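Local coordinates for RNA-binding protein RO60 (Deinococcus radiodurans, PDB 2NVO) that binds small RNAs that accumulate during recovery from ultraviolet irradiation and contributes to the ultraviolet resistance of the bacterium, at residues 444-449 and 460-465; 466-471 and 502-507; 477-482 and 510-515. One frame throughout, in Å; residues are numbered along the deposited sequence.

Contact 1 of 3, residues 444-449 and 460-465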
ATOM      1  N   ALA A 444      11.319  25.352   5.302  1.00 10.42           N
ATOM      2  CA  ALA A 444      10.667  26.635   5.060  1.00  9.21           C
ATOM      3  C   ALA A 444      11.251  27.295   3.822  1.00  8.33           C
ATOM      4  O   ALA A 444      10.580  28.053   3.112  1.00 10.66           O
ATOM      5  CB  ALA A 444      10.818  27.558   6.274  1.00  9.84           C
ATOM      6  N   GLN A 445      12.505  26.988   3.554  1.00  7.02           N
ATOM      7  CA  GLN A 445      13.286  27.721   2.576  1.00  9.12           C
ATOM      8  C   GLN A 445      12.800  27.659   1.102  1.00  9.38           C
ATOM      9  O   GLN A 445      12.873  28.666   0.378  1.00 11.03           O
ATOM     10  CB  GLN A 445      14.753  27.317   2.710  1.00 11.42           C
ATOM     11  CG  GLN A 445      15.679  28.055   1.772  1.00 14.31           C
ATOM     12  CD  GLN A 445      17.136  27.781   2.073  1.00 19.42           C
ATOM     13  OE1 GLN A 445      17.487  26.743   2.644  1.00 17.68           O
ATOM     14  NE2 GLN A 445      17.998  28.716   1.696  1.00 17.16           N
ATOM     15  N   PRO A 446      12.304  26.492   0.646  1.00  8.64           N
ATOM     16  CA  PRO A 446      11.768  26.441  -0.721  1.00  7.79           C
ATOM     17  C   PRO A 446      10.578  27.386  -0.866  1.00  8.27           C
ATOM     18  O   PRO A 446      10.400  27.977  -1.935  1.00  7.33           O
ATOM     19  CB  PRO A 446      11.270  24.991  -0.868  1.00  7.19           C
ATOM     20  CG  PRO A 446      12.062  24.197   0.159  1.00  5.85           C
ATOM     21  CD  PRO A 446      12.244  25.179   1.326  1.00  7.42           C
ATOM     22  N   ILE A 447       9.786  27.502   0.195  1.00  7.70           N
ATOM     23  CA  ILE A 447       8.591  28.333   0.173  1.00  9.28           C
ATOM     24  C   ILE A 447       8.946  29.813   0.231  1.00 12.71           C
ATOM     25  O   ILE A 447       8.342  30.634  -0.461  1.00 12.68           O
ATOM     26  CB  ILE A 447       7.652  27.976   1.320  1.00  9.10           C
ATOM     27  CG1 ILE A 447       7.351  26.478   1.300  1.00  9.08           C
ATOM     28  CG2 ILE A 447       6.347  28.790   1.237  1.00 10.69           C
ATOM     29  CD1 ILE A 447       6.833  25.966   2.600  1.00 11.23           C
ATOM     30  N   LEU A 448       9.910  30.152   1.078  1.00 13.95           N
ATOM     31  CA  LEU A 448      10.427  31.510   1.121  1.00 13.43           C
ATOM     32  C   LEU A 448      11.031  31.867  -0.245  1.00 14.77           C
ATOM     33  O   LEU A 448      10.779  32.947  -0.788  1.00 15.89           O
ATOM     34  CB  LEU A 448      11.469  31.646   2.230  1.00 11.51           C
ATOM     35  CG  LEU A 448      11.055  31.385   3.679  1.00 11.48           C
ATOM     36  CD1 LEU A 448      12.289  31.366   4.559  1.00 10.11           C
ATOM     37  CD2 LEU A 448      10.053  32.440   4.207  1.00 16.80           C
ATOM     38  N   TRP A 449      11.819  30.955  -0.809  1.00 12.14           N
ATOM     39  CA  TRP A 449      12.477  31.199  -2.081  1.00 11.75           C
ATOM     40  C   TRP A 449      11.474  31.458  -3.199  1.00 13.10           C
ATOM     41  O   TRP A 449      11.638  32.395  -3.971  1.00 13.44           O
ATOM     42  CB  TRP A 449      13.376  30.030  -2.466  1.00 11.46           C
ATOM     43  CG  TRP A 449      14.068  30.198  -3.800  1.00 11.81           C
ATOM     44  CD1 TRP A 449      15.242  30.861  -4.037  1.00 12.70           C
ATOM     45  CD2 TRP A 449      13.651  29.656  -5.061  1.00 12.11           C
ATOM     46  NE1 TRP A 449      15.573  30.779  -5.367  1.00 14.52           N
ATOM     47  CE2 TRP A 449      14.614  30.055  -6.022  1.00 12.45           C
ATOM     48  CE3 TRP A 449      12.546  28.895  -5.479  1.00 11.91           C
ATOM     49  CZ2 TRP A 449      14.506  29.722  -7.372  1.00 13.13           C
ATOM     50  CZ3 TRP A 449      12.442  28.555  -6.829  1.00 11.14           C
ATOM     51  CH2 TRP A 449      13.424  28.962  -7.760  1.00 13.69           C
ATOM     52  N   PHE A 460       4.590  22.076  -2.656  1.00  5.45           N
ATOM     53  CA  PHE A 460       6.018  22.014  -2.336  1.00  6.39           C
ATOM     54  C   PHE A 460       6.286  20.615  -1.781  1.00  5.12           C
ATOM     55  O   PHE A 460       5.500  20.136  -0.972  1.00  6.01           O
ATOM     56  CB  PHE A 460       6.361  23.052  -1.255  1.00  7.07           C
ATOM     57  CG  PHE A 460       6.324  24.488  -1.750  1.00  7.49           C
ATOM     58  CD1 PHE A 460       7.459  25.093  -2.253  1.00  7.43           C
ATOM     59  CD2 PHE A 460       5.146  25.214  -1.705  1.00  8.34           C
ATOM     60  CE1 PHE A 460       7.417  26.411  -2.698  1.00  8.33           C
ATOM     61  CE2 PHE A 460       5.099  26.544  -2.133  1.00  9.11           C
ATOM     62  CZ  PHE A 460       6.221  27.131  -2.637  1.00  8.19           C
ATOM     63  N   VAL A 461       7.348  19.949  -2.228  1.00  5.20           N
ATOM     64  CA  VAL A 461       7.694  18.639  -1.667  1.00  5.12           C
ATOM     65  C   VAL A 461       9.170  18.628  -1.294  1.00  5.12           C
ATOM     66  O   VAL A 461      10.027  18.913  -2.127  1.00  5.12           O
ATOM     67  CB  VAL A 461       7.439  17.461  -2.648  1.00  6.26           C
ATOM     68  CG1 VAL A 461       7.712  16.131  -1.922  1.00  5.12           C
ATOM     69  CG2 VAL A 461       6.006  17.483  -3.151  1.00  5.69           C
ATOM     70  N   VAL A 462       9.458  18.316  -0.040  1.00  5.12           N
ATOM     71  CA  VAL A 462      10.834  18.236   0.408  1.00  5.12           C
ATOM     72  C   VAL A 462      11.204  16.772   0.580  1.00  5.12           C
ATOM     73  O   VAL A 462      10.472  16.028   1.217  1.00  5.12           O
ATOM     74  CB  VAL A 462      11.022  18.967   1.755  1.00  5.12           C
ATOM     75  CG1 VAL A 462      12.447  18.658   2.355  1.00  5.12           C
ATOM     76  CG2 VAL A 462      10.806  20.470   1.559  1.00  6.89           C
ATOM     77  N   TYR A 463      12.341  16.373   0.029  1.00  5.12           N
ATOM     78  CA  TYR A 463      12.819  15.015   0.214  1.00  5.12           C
ATOM     79  C   TYR A 463      14.100  15.032   1.051  1.00  5.52           C
ATOM     80  O   TYR A 463      15.069  15.702   0.695  1.00  5.12           O
ATOM     81  CB  TYR A 463      13.071  14.350  -1.143  1.00  5.12           C
ATOM     82  CG  TYR A 463      11.806  13.873  -1.811  1.00  5.12           C
ATOM     83  CD1 TYR A 463      11.192  12.692  -1.399  1.00  5.32           C
ATOM     84  CD2 TYR A 463      11.225  14.590  -2.861  1.00  5.55           C
ATOM     85  CE1 TYR A 463      10.024  12.232  -2.010  1.00  5.12           C
ATOM     86  CE2 TYR A 463      10.049  14.143  -3.482  1.00  5.98           C
ATOM     87  CZ  TYR A 463       9.465  12.957  -3.056  1.00  5.94           C
ATOM     88  OH  TYR A 463       8.308  12.491  -3.651  1.00  6.77           O
ATOM     89  N   THR A 464      14.097  14.272   2.148  1.00  5.12           N
ATOM     90  CA  THR A 464      15.272  14.152   3.003  1.00  5.12           C
ATOM     91  C   THR A 464      15.398  12.690   3.480  1.00  5.12           C
ATOM     92  O   THR A 464      14.581  11.852   3.118  1.00  5.12           O
ATOM     93  CB  THR A 464      15.231  15.165   4.183  1.00  5.56           C
ATOM     94  OG1 THR A 464      16.497  15.170   4.867  1.00  7.14           O
ATOM     95  CG2 THR A 464      14.141  14.830   5.157  1.00  5.12           C
ATOM     96  N   ASP A 465      16.456  12.371   4.222  1.00  6.71           N
ATOM     97  CA  ASP A 465      16.554  11.009   4.751  1.00  5.12           C
ATOM     98  C   ASP A 465      15.886  11.013   6.114  1.00  6.57           C
ATOM     99  O   ASP A 465      14.726  10.625   6.269  1.00  5.12           O
ATOM    100  CB  ASP A 465      17.997  10.469   4.778  1.00  8.58           C
ATOM    101  CG  ASP A 465      19.041  11.520   5.181  1.00  7.17           C
ATOM    102  OD1 ASP A 465      18.696  12.606   5.673  1.00  7.28           O
ATOM    103  OD2 ASP A 465      20.231  11.236   4.990  1.00  6.15           O
TER
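Ile447 lays its CG1 over the ring of Phe460, and round this pair helix 445-452 seats itself on strand 459-464, an inner strand of the mostly parallel sheet in the Rossmann-like VWFA domain. It is a worked example of helix-on-sheet packing, the two short segments running at 142° to each other with 9.3 Å between their axes. The dense part lies at the start of the strand. Ile447 CG1 stands 3.7 Å from the centroid of the Phe460 ring and 8° off the ring normal, a CH-pi contact over the centre of the face. With its CG anti to the carbonyl carbon (chi1 -71°), Phe460 carries its ring beneath the helix backbone itself, where CE1 approaches Ile447 CA to 3.6 Å. The carbonyl oxygen of Pro446 meets the same ring carbon obliquely.

Two residues along the strand the packing slackens: Val462 points toward the helix and touches only the proline ring, through one methyl, and the strand then runs on toward the metal-binding end of the sheet, where Thr464 OG1 bonds to Asp370. Away from the strand the helix is partly exposed at Gln445 and Leu448, the latter against Gln481 of helix 475-486; Trp449 lies along the sheet side, on Leu366 and Leu407, and stacks edge-to-face with Phe415. On the strand's flanks, backbone bonds join Phe460 and Val462 to Ile493 and Val461 to Leu366 and Ala368. Where the proline and valine side chains cross nearly at a right angle, Pro446 CG lies 4.2 Å from Val462 CG2.

Contact 2 of 3, residues 466-471 and 502-507; sequences NETWAG and FSIADP. With CA (calcium ion), chain B.
Thr468 and Ile504 meet end to end across two irregular loops of the VWFA-like domain, joining them by a light apolar touch. The terminal methyl of Ile504 does the work: its CD1 lies 4.2 Å from Thr468 CB, and it sits equally close to the threonine methyl. Ile504 chi2 of -101° lies away from a staggered value, which is probably somewhat strained. Phe502 is the looser partner; its CB comes only to 4.5 Å from Thr468 OG1, while Thr468 CG2 approaches the ring obliquely.

The next shell helps place these groups. On the side of 502-507, Asp514 OD2 accepts hydrogen bonds from two successive backbone amides, those of Ile504 and Ala505, which probably steadies the chain where it presents the isoleucine. On the side of 466-471, the backbone of Trp469 is bonded to that of Thr441, a residue that probably binds the divalent cation by analogy with relatives. One residue before Thr468, Glu467 faces the metal. Its side chain, extended beyond CG, places OE2 2.4 Å from the calcium ion, and two waters, each with its oxygen 2.5 Å from the calcium ion, share the coordination sphere with the hydroxyls of Ser372 and Ser374. This is the MIDAS-like site, built as in VWFA domains from loops at the C-terminal ends of the parallel strands.

Further out, Val494 of strand 491-496 is touched by Thr468, Phe502 and Ile504 alike. Cys443 touches Thr468 and Ile504, Phe502 also rests on strand 512-517, and Ile504 meets Pro475 at the start of helix 475-486.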
ATOM      1  N   ASN A 466      16.604  11.540   7.099  1.00  8.74           N
ATOM      2  CA  ASN A 466      16.024  11.757   8.388  1.00  9.74           C
ATOM      3  C   ASN A 466      16.577  13.029   9.042  1.00 12.32           C
ATOM      4  O   ASN A 466      16.735  13.070  10.236  1.00 10.55           O
ATOM      5  CB  ASN A 466      16.220  10.505   9.257  1.00  9.97           C
ATOM      6  CG  ASN A 466      17.687  10.207   9.561  1.00 16.00           C
ATOM      7  OD1 ASN A 466      18.597  10.808   8.984  1.00 14.11           O
ATOM      8  ND2 ASN A 466      17.920   9.275  10.484  1.00 13.85           N
ATOM      9  N   GLU A 467      16.864  14.070   8.251  1.00 11.13           N
ATOM     10  CA  GLU A 467      17.553  15.238   8.794  1.00 12.73           C
ATOM     11  C   GLU A 467      16.962  16.591   8.425  1.00 16.63           C
ATOM     12  O   GLU A 467      17.653  17.426   7.838  1.00 15.31           O
ATOM     13  CB  GLU A 467      19.044  15.216   8.432  1.00 10.64           C
ATOM     14  CG  GLU A 467      19.753  13.993   8.929  1.00  8.24           C
ATOM     15  CD  GLU A 467      21.261  14.153   8.949  1.00  5.78           C
ATOM     16  OE1 GLU A 467      21.845  13.845   9.982  1.00  8.40           O
ATOM     17  OE2 GLU A 467      21.874  14.581   7.961  1.00  8.70           O
ATOM     18  N   THR A 468      15.695  16.807   8.770  1.00 18.33           N
ATOM     19  CA  THR A 468      15.143  18.150   8.742  1.00 18.34           C
ATOM     20  C   THR A 468      15.926  19.000   9.756  1.00 18.32           C
ATOM     21  O   THR A 468      16.324  18.530  10.820  1.00 14.93           O
ATOM     22  CB  THR A 468      13.651  18.178   9.097  1.00 19.99           C
ATOM     23  OG1 THR A 468      13.453  17.617  10.403  1.00 19.04           O
ATOM     24  CG2 THR A 468      12.825  17.402   8.061  1.00 17.66           C
ATOM     25  N   TRP A 469      16.134  20.257   9.402  1.00 18.44           N
ATOM     26  CA  TRP A 469      16.909  21.174  10.215  1.00 16.18           C
ATOM     27  C   TRP A 469      16.052  22.426  10.307  1.00 18.23           C
ATOM     28  O   TRP A 469      15.587  22.932   9.285  1.00 17.09           O
ATOM     29  CB  TRP A 469      18.208  21.465   9.470  1.00 16.61           C
ATOM     30  CG  TRP A 469      19.080  22.486  10.087  1.00 19.70           C
ATOM     31  CD1 TRP A 469      19.886  22.324  11.172  1.00 19.56           C
ATOM     32  CD2 TRP A 469      19.256  23.832   9.646  1.00 20.46           C
ATOM     33  NE1 TRP A 469      20.547  23.497  11.446  1.00 21.56           N
ATOM     34  CE2 TRP A 469      20.182  24.439  10.516  1.00 21.40           C
ATOM     35  CE3 TRP A 469      18.709  24.592   8.605  1.00 17.98           C
ATOM     36  CZ2 TRP A 469      20.571  25.771  10.387  1.00 23.97           C
ATOM     37  CZ3 TRP A 469      19.101  25.911   8.468  1.00 20.03           C
ATOM     38  CH2 TRP A 469      20.023  26.488   9.352  1.00 26.98           C
ATOM     39  N   ALA A 470      15.823  22.921  11.517  1.00 19.87           N
ATOM     40  CA  ALA A 470      15.002  24.111  11.691  1.00 19.90           C
ATOM     41  C   ALA A 470      15.780  25.394  11.383  1.00 22.97           C
ATOM     42  O   ALA A 470      16.863  25.637  11.925  1.00 20.06           O
ATOM     43  CB  ALA A 470      14.404  24.153  13.094  1.00 20.44           C
ATOM     44  N   GLY A 471      15.222  26.202  10.488  1.00 17.23           N
ATOM     45  CA  GLY A 471      15.764  27.514  10.212  1.00 20.65           C
ATOM     46  C   GLY A 471      15.103  28.543  11.118  1.00 19.84           C
ATOM     47  O   GLY A 471      14.366  28.186  12.035  1.00 18.91           O
ATOM     48  N   PHE A 502       9.370  12.667  13.015  1.00 15.85           N
ATOM     49  CA  PHE A 502       9.668  14.095  12.977  1.00 14.03           C
ATOM     50  C   PHE A 502       8.333  14.813  12.920  1.00 14.30           C
ATOM     51  O   PHE A 502       7.313  14.188  12.690  1.00 16.07           O
ATOM     52  CB  PHE A 502      10.561  14.462  11.784  1.00 15.99           C
ATOM     53  CG  PHE A 502       9.910  14.250  10.430  1.00 12.01           C
ATOM     54  CD1 PHE A 502       9.244  15.295   9.789  1.00 14.75           C
ATOM     55  CD2 PHE A 502       9.978  13.022   9.803  1.00 10.84           C
ATOM     56  CE1 PHE A 502       8.658  15.118   8.542  1.00 11.27           C
ATOM     57  CE2 PHE A 502       9.399  12.830   8.556  1.00 10.96           C
ATOM     58  CZ  PHE A 502       8.736  13.878   7.921  1.00 10.17           C
ATOM     59  N   SER A 503       8.313  16.113  13.174  1.00 17.74           N
ATOM     60  CA  SER A 503       7.051  16.839  13.078  1.00 18.84           C
ATOM     61  C   SER A 503       7.243  18.263  12.562  1.00 20.17           C
ATOM     62  O   SER A 503       7.944  19.084  13.168  1.00 18.66           O
ATOM     63  CB  SER A 503       6.281  16.818  14.403  1.00 22.43           C
ATOM     64  OG  SER A 503       7.022  17.435  15.429  1.00 29.13           O
ATOM     65  N   ILE A 504       6.615  18.527  11.423  1.00 15.03           N
ATOM     66  CA  ILE A 504       6.713  19.815  10.744  1.00 14.21           C
ATOM     67  C   ILE A 504       5.310  20.300  10.477  1.00 15.31           C
ATOM     68  O   ILE A 504       4.986  21.460  10.728  1.00 16.73           O
ATOM     69  CB  ILE A 504       7.413  19.669   9.390  1.00 11.55           C
ATOM     70  CG1 ILE A 504       8.821  19.078   9.570  1.00 16.52           C
ATOM     71  CG2 ILE A 504       7.428  21.008   8.642  1.00 13.46           C
ATOM     72  CD1 ILE A 504       9.947  20.065   9.525  1.00 15.55           C
ATOM     73  N   ALA A 505       4.482  19.396   9.961  1.00 12.14           N
ATOM     74  CA  ALA A 505       3.084  19.691   9.689  1.00 16.33           C
ATOM     75  C   ALA A 505       2.344  20.117  10.953  1.00 18.75           C
ATOM     76  O   ALA A 505       2.414  19.448  11.985  1.00 20.89           O
ATOM     77  CB  ALA A 505       2.388  18.482   9.056  1.00 12.21           C
ATOM     78  N   ASP A 506       1.621  21.229  10.849  1.00 18.93           N
ATOM     79  CA  ASP A 506       0.774  21.710  11.936  1.00 22.58           C
ATOM     80  C   ASP A 506      -0.551  20.961  11.949  1.00 24.15           C
ATOM     81  O   ASP A 506      -1.331  21.074  11.012  1.00 26.98           O
ATOM     82  CB  ASP A 506       0.512  23.205  11.772  1.00 23.01           C
ATOM     83  CG  ASP A 506      -0.082  23.833  13.018  1.00 28.09           C
ATOM     84  OD1 ASP A 506      -0.895  23.172  13.704  1.00 28.23           O
ATOM     85  OD2 ASP A 506       0.286  24.984  13.318  1.00 29.04           O
ATOM     86  N   PRO A 507      -0.806  20.189  13.016  1.00 27.42           N
ATOM     87  CA  PRO A 507      -2.022  19.376  13.143  1.00 32.42           C
ATOM     88  C   PRO A 507      -3.270  20.232  12.983  1.00 30.60           C
ATOM     89  O   PRO A 507      -4.297  19.747  12.508  1.00 34.65           O
ATOM     90  CB  PRO A 507      -1.933  18.844  14.578  1.00 35.01           C
ATOM     91  CG  PRO A 507      -0.490  18.900  14.916  1.00 33.65           C
ATOM     92  CD  PRO A 507       0.026  20.121  14.226  1.00 30.26           C
TER
HETATM   93 CA    CA B 533      22.568  14.871   5.711  1.00  5.12          CA
HETATM   94  O   HOH W   1      22.452  17.323   5.997  1.00  9.80           O
HETATM   95  O   HOH W   2      20.183  14.592   5.238  1.00  5.12           O

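Contact 3 of 3, residues 477-482 and 510-515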
ATOM      1  N   VAL A 477       4.764  29.859   8.934  1.00 20.25           N
ATOM      2  CA  VAL A 477       4.916  31.278   8.638  1.00 16.79           C
ATOM      3  C   VAL A 477       5.254  31.478   7.158  1.00 18.75           C
ATOM      4  O   VAL A 477       4.675  32.343   6.479  1.00 14.84           O
ATOM      5  CB  VAL A 477       6.002  31.908   9.544  1.00 20.32           C
ATOM      6  CG1 VAL A 477       6.422  33.274   9.036  1.00 23.58           C
ATOM      7  CG2 VAL A 477       5.512  31.982  10.979  1.00 20.15           C
ATOM      8  N   ALA A 478       6.168  30.651   6.653  1.00 15.58           N
ATOM      9  CA  ALA A 478       6.513  30.666   5.233  1.00 15.67           C
ATOM     10  C   ALA A 478       5.289  30.520   4.340  1.00 16.42           C
ATOM     11  O   ALA A 478       5.115  31.283   3.398  1.00 15.76           O
ATOM     12  CB  ALA A 478       7.555  29.577   4.903  1.00 16.01           C
ATOM     13  N   LEU A 479       4.449  29.530   4.625  1.00 14.39           N
ATOM     14  CA  LEU A 479       3.274  29.290   3.800  1.00 13.93           C
ATOM     15  C   LEU A 479       2.280  30.459   3.846  1.00 18.65           C
ATOM     16  O   LEU A 479       1.670  30.799   2.824  1.00 17.33           O
ATOM     17  CB  LEU A 479       2.577  27.998   4.212  1.00 17.07           C
ATOM     18  CG  LEU A 479       3.309  26.704   3.817  1.00 12.19           C
ATOM     19  CD1 LEU A 479       2.751  25.527   4.601  1.00 13.97           C
ATOM     20  CD2 LEU A 479       3.172  26.478   2.314  1.00 11.73           C
ATOM     21  N   ASP A 480       2.107  31.035   5.031  1.00 16.04           N
ATOM     22  CA  ASP A 480       1.290  32.238   5.199  1.00 19.90           C
ATOM     23  C   ASP A 480       1.812  33.391   4.353  1.00 18.64           C
ATOM     24  O   ASP A 480       1.048  34.029   3.638  1.00 20.01           O
ATOM     25  CB  ASP A 480       1.254  32.663   6.666  1.00 19.79           C
ATOM     26  CG  ASP A 480       0.552  31.647   7.550  1.00 21.68           C
ATOM     27  OD1 ASP A 480      -0.259  30.857   7.021  1.00 26.40           O
ATOM     28  OD2 ASP A 480       0.805  31.637   8.768  1.00 23.65           O
ATOM     29  N   GLN A 481       3.112  33.653   4.451  1.00 17.11           N
ATOM     30  CA  GLN A 481       3.756  34.702   3.672  1.00 20.80           C
ATOM     31  C   GLN A 481       3.603  34.509   2.168  1.00 21.49           C
ATOM     32  O   GLN A 481       3.407  35.481   1.437  1.00 20.89           O
ATOM     33  CB  GLN A 481       5.226  34.862   4.068  1.00 18.02           C
ATOM     34  CG  GLN A 481       5.409  35.474   5.445  1.00 18.43           C
ATOM     35  CD  GLN A 481       6.864  35.572   5.868  1.00 19.12           C
ATOM     36  OE1 GLN A 481       7.776  35.319   5.080  1.00 24.45           O
ATOM     37  NE2 GLN A 481       7.087  35.940   7.121  1.00 23.96           N
ATOM     38  N   TYR A 482       3.661  33.263   1.705  1.00 15.60           N
ATOM     39  CA  TYR A 482       3.480  32.980   0.282  1.00 14.62           C
ATOM     40  C   TYR A 482       2.060  33.345  -0.140  1.00 17.73           C
ATOM     41  O   TYR A 482       1.856  34.028  -1.138  1.00 19.76           O
ATOM     42  CB  TYR A 482       3.743  31.498  -0.030  1.00 12.65           C
ATOM     43  CG  TYR A 482       3.688  31.174  -1.511  1.00 15.25           C
ATOM     44  CD1 TYR A 482       4.843  31.088  -2.275  1.00 11.18           C
ATOM     45  CD2 TYR A 482       2.475  30.966  -2.138  1.00 13.67           C
ATOM     46  CE1 TYR A 482       4.774  30.793  -3.650  1.00 15.73           C
ATOM     47  CE2 TYR A 482       2.397  30.672  -3.480  1.00 15.53           C
ATOM     48  CZ  TYR A 482       3.540  30.591  -4.233  1.00 13.42           C
ATOM     49  OH  TYR A 482       3.413  30.307  -5.574  1.00 15.02           O
ATOM     50  N   ARG A 510      -4.454  22.364   7.436  1.00 22.83           N
ATOM     51  CA  ARG A 510      -4.814  21.326   6.479  1.00 24.15           C
ATOM     52  C   ARG A 510      -3.859  21.301   5.301  1.00 17.29           C
ATOM     53  O   ARG A 510      -3.924  20.385   4.484  1.00 18.21           O
ATOM     54  CB  ARG A 510      -6.237  21.528   5.962  1.00 26.10           C
ATOM     55  CG  ARG A 510      -7.305  21.244   6.991  1.00 29.68           C
ATOM     56  CD  ARG A 510      -8.664  21.004   6.341  1.00 37.58           C
ATOM     57  NE  ARG A 510      -8.666  19.811   5.496  1.00 37.19           N
ATOM     58  CZ  ARG A 510      -8.899  19.816   4.185  1.00 39.34           C
ATOM     59  NH1 ARG A 510      -9.170  20.953   3.553  1.00 41.39           N
ATOM     60  NH2 ARG A 510      -8.871  18.677   3.504  1.00 36.55           N
ATOM     61  N   ASP A 511      -2.980  22.303   5.218  1.00 13.67           N
ATOM     62  CA  ASP A 511      -2.131  22.473   4.043  1.00 14.56           C
ATOM     63  C   ASP A 511      -0.764  21.781   4.173  1.00 13.16           C
ATOM     64  O   ASP A 511       0.132  22.058   3.399  1.00 10.26           O
ATOM     65  CB  ASP A 511      -1.958  23.969   3.694  1.00 11.72           C
ATOM     66  CG  ASP A 511      -1.423  24.807   4.871  1.00 17.65           C
ATOM     67  OD1 ASP A 511      -1.141  24.252   5.955  1.00 15.92           O
ATOM     68  OD2 ASP A 511      -1.278  26.039   4.713  1.00 17.36           O
ATOM     69  N   MET A 512      -0.625  20.879   5.141  1.00 10.18           N
ATOM     70  CA  MET A 512       0.674  20.269   5.422  1.00 10.86           C
ATOM     71  C   MET A 512       0.567  18.770   5.652  1.00  9.55           C
ATOM     72  O   MET A 512      -0.362  18.295   6.303  1.00  9.98           O
ATOM     73  CB  MET A 512       1.306  20.901   6.669  1.00 10.04           C
ATOM     74  CG  MET A 512       1.446  22.398   6.574  1.00 11.50           C
ATOM     75  SD  MET A 512       2.105  23.144   8.081  1.00 11.67           S
ATOM     76  CE  MET A 512       3.871  22.968   7.834  1.00 10.18           C
ATOM     77  N   LEU A 513       1.553  18.036   5.149  1.00  8.77           N
ATOM     78  CA  LEU A 513       1.592  16.584   5.323  1.00  7.84           C
ATOM     79  C   LEU A 513       3.029  16.148   5.587  1.00  6.46           C
ATOM     80  O   LEU A 513       3.927  16.539   4.850  1.00  6.54           O
ATOM     81  CB  LEU A 513       1.104  15.889   4.051  1.00  7.81           C
ATOM     82  CG  LEU A 513       1.188  14.357   4.093  1.00  5.82           C
ATOM     83  CD1 LEU A 513       0.171  13.842   5.068  1.00  8.91           C
ATOM     84  CD2 LEU A 513       0.966  13.745   2.697  1.00  8.69           C
ATOM     85  N   ASP A 514       3.231  15.348   6.626  1.00  7.62           N
ATOM     86  CA  ASP A 514       4.522  14.713   6.891  1.00  8.56           C
ATOM     87  C   ASP A 514       4.397  13.244   6.500  1.00  8.96           C
ATOM     88  O   ASP A 514       3.453  12.560   6.912  1.00  8.05           O
ATOM     89  CB  ASP A 514       4.867  14.782   8.385  1.00  9.07           C
ATOM     90  CG  ASP A 514       5.259  16.171   8.845  1.00 11.77           C
ATOM     91  OD1 ASP A 514       5.519  17.054   7.997  1.00 13.97           O
ATOM     92  OD2 ASP A 514       5.332  16.382  10.070  1.00 14.09           O
ATOM     93  N   VAL A 515       5.345  12.766   5.705  1.00  7.11           N
ATOM     94  CA  VAL A 515       5.427  11.359   5.352  1.00  6.53           C
ATOM     95  C   VAL A 515       6.657  10.817   6.048  1.00  6.92           C
ATOM     96  O   VAL A 515       7.790  11.215   5.743  1.00  6.21           O
ATOM     97  CB  VAL A 515       5.604  11.168   3.852  1.00  5.36           C
ATOM     98  CG1 VAL A 515       5.740   9.664   3.499  1.00  6.16           C
ATOM     99  CG2 VAL A 515       4.440  11.841   3.086  1.00  5.83           C
TER
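Leu479 leaves its helix with CG anti to the carbonyl carbon (chi1 -73°), and Met512 starts from its strand in the same way (chi1 -56°); these two rotations bring the leucine branch and the methionine stem together. Leu479 CD1 comes to 3.9 Å from Met512 CG, the two side chains crossing at a slant, so the methylene rather than the sulfur makes the touch. Beyond it the methionine chain bends at chi3 (85°), turning its far end toward Ala505 and the beginning of the helix.

The same leucine methyl also borders a polar group. Leu479 CD1 lies 4.1 Å from Asp511 OD2, a plain van der Waals approach; the polar partner of this oxygen is Arg509 NH2, in a salt bridge. Arg509 reaches across to the helix too, its NH1 pairing with Asp480 OD1. The two acids, with 5.4 Å between Asp480 OD1 and Asp511 OD2, are thus joined through one guanidinium group, which probably offsets their mutual repulsion.

Leu479 also packs on Leu492, so it spans neighbouring strands 491-496 and 512-517. Helix 475-486 is the connecting helix of the beta-alpha-beta crossover from strand 459-464 to strand 491-496, and its packing on a mostly parallel sheet is characteristic of the Rossmann-like VWFA fold.

How the contacts relate
The three contacts lie 10 to 11 Å apart, centre to centre, within the VWFA-like domain that closes the horseshoe of helical repeats into a ring. Contact 1 closes before either of the others opens, and the first segment of contact 2 continues directly from its strand; contacts 2 and 3 interleave, their segments alternating along the chain. Helices 445-452 and 475-486 pack against each other, with Ile447 CD1 3.7 Å from Leu479 CD2, and both lie against one sheet, through strands 459-464 and 512-517. Contacts 1 and 3 thus belong to the helix-on-sheet layer of the domain, while contact 2 ties the loop that carries the calcium ligand Glu467 to the loop leading into strand 512-517.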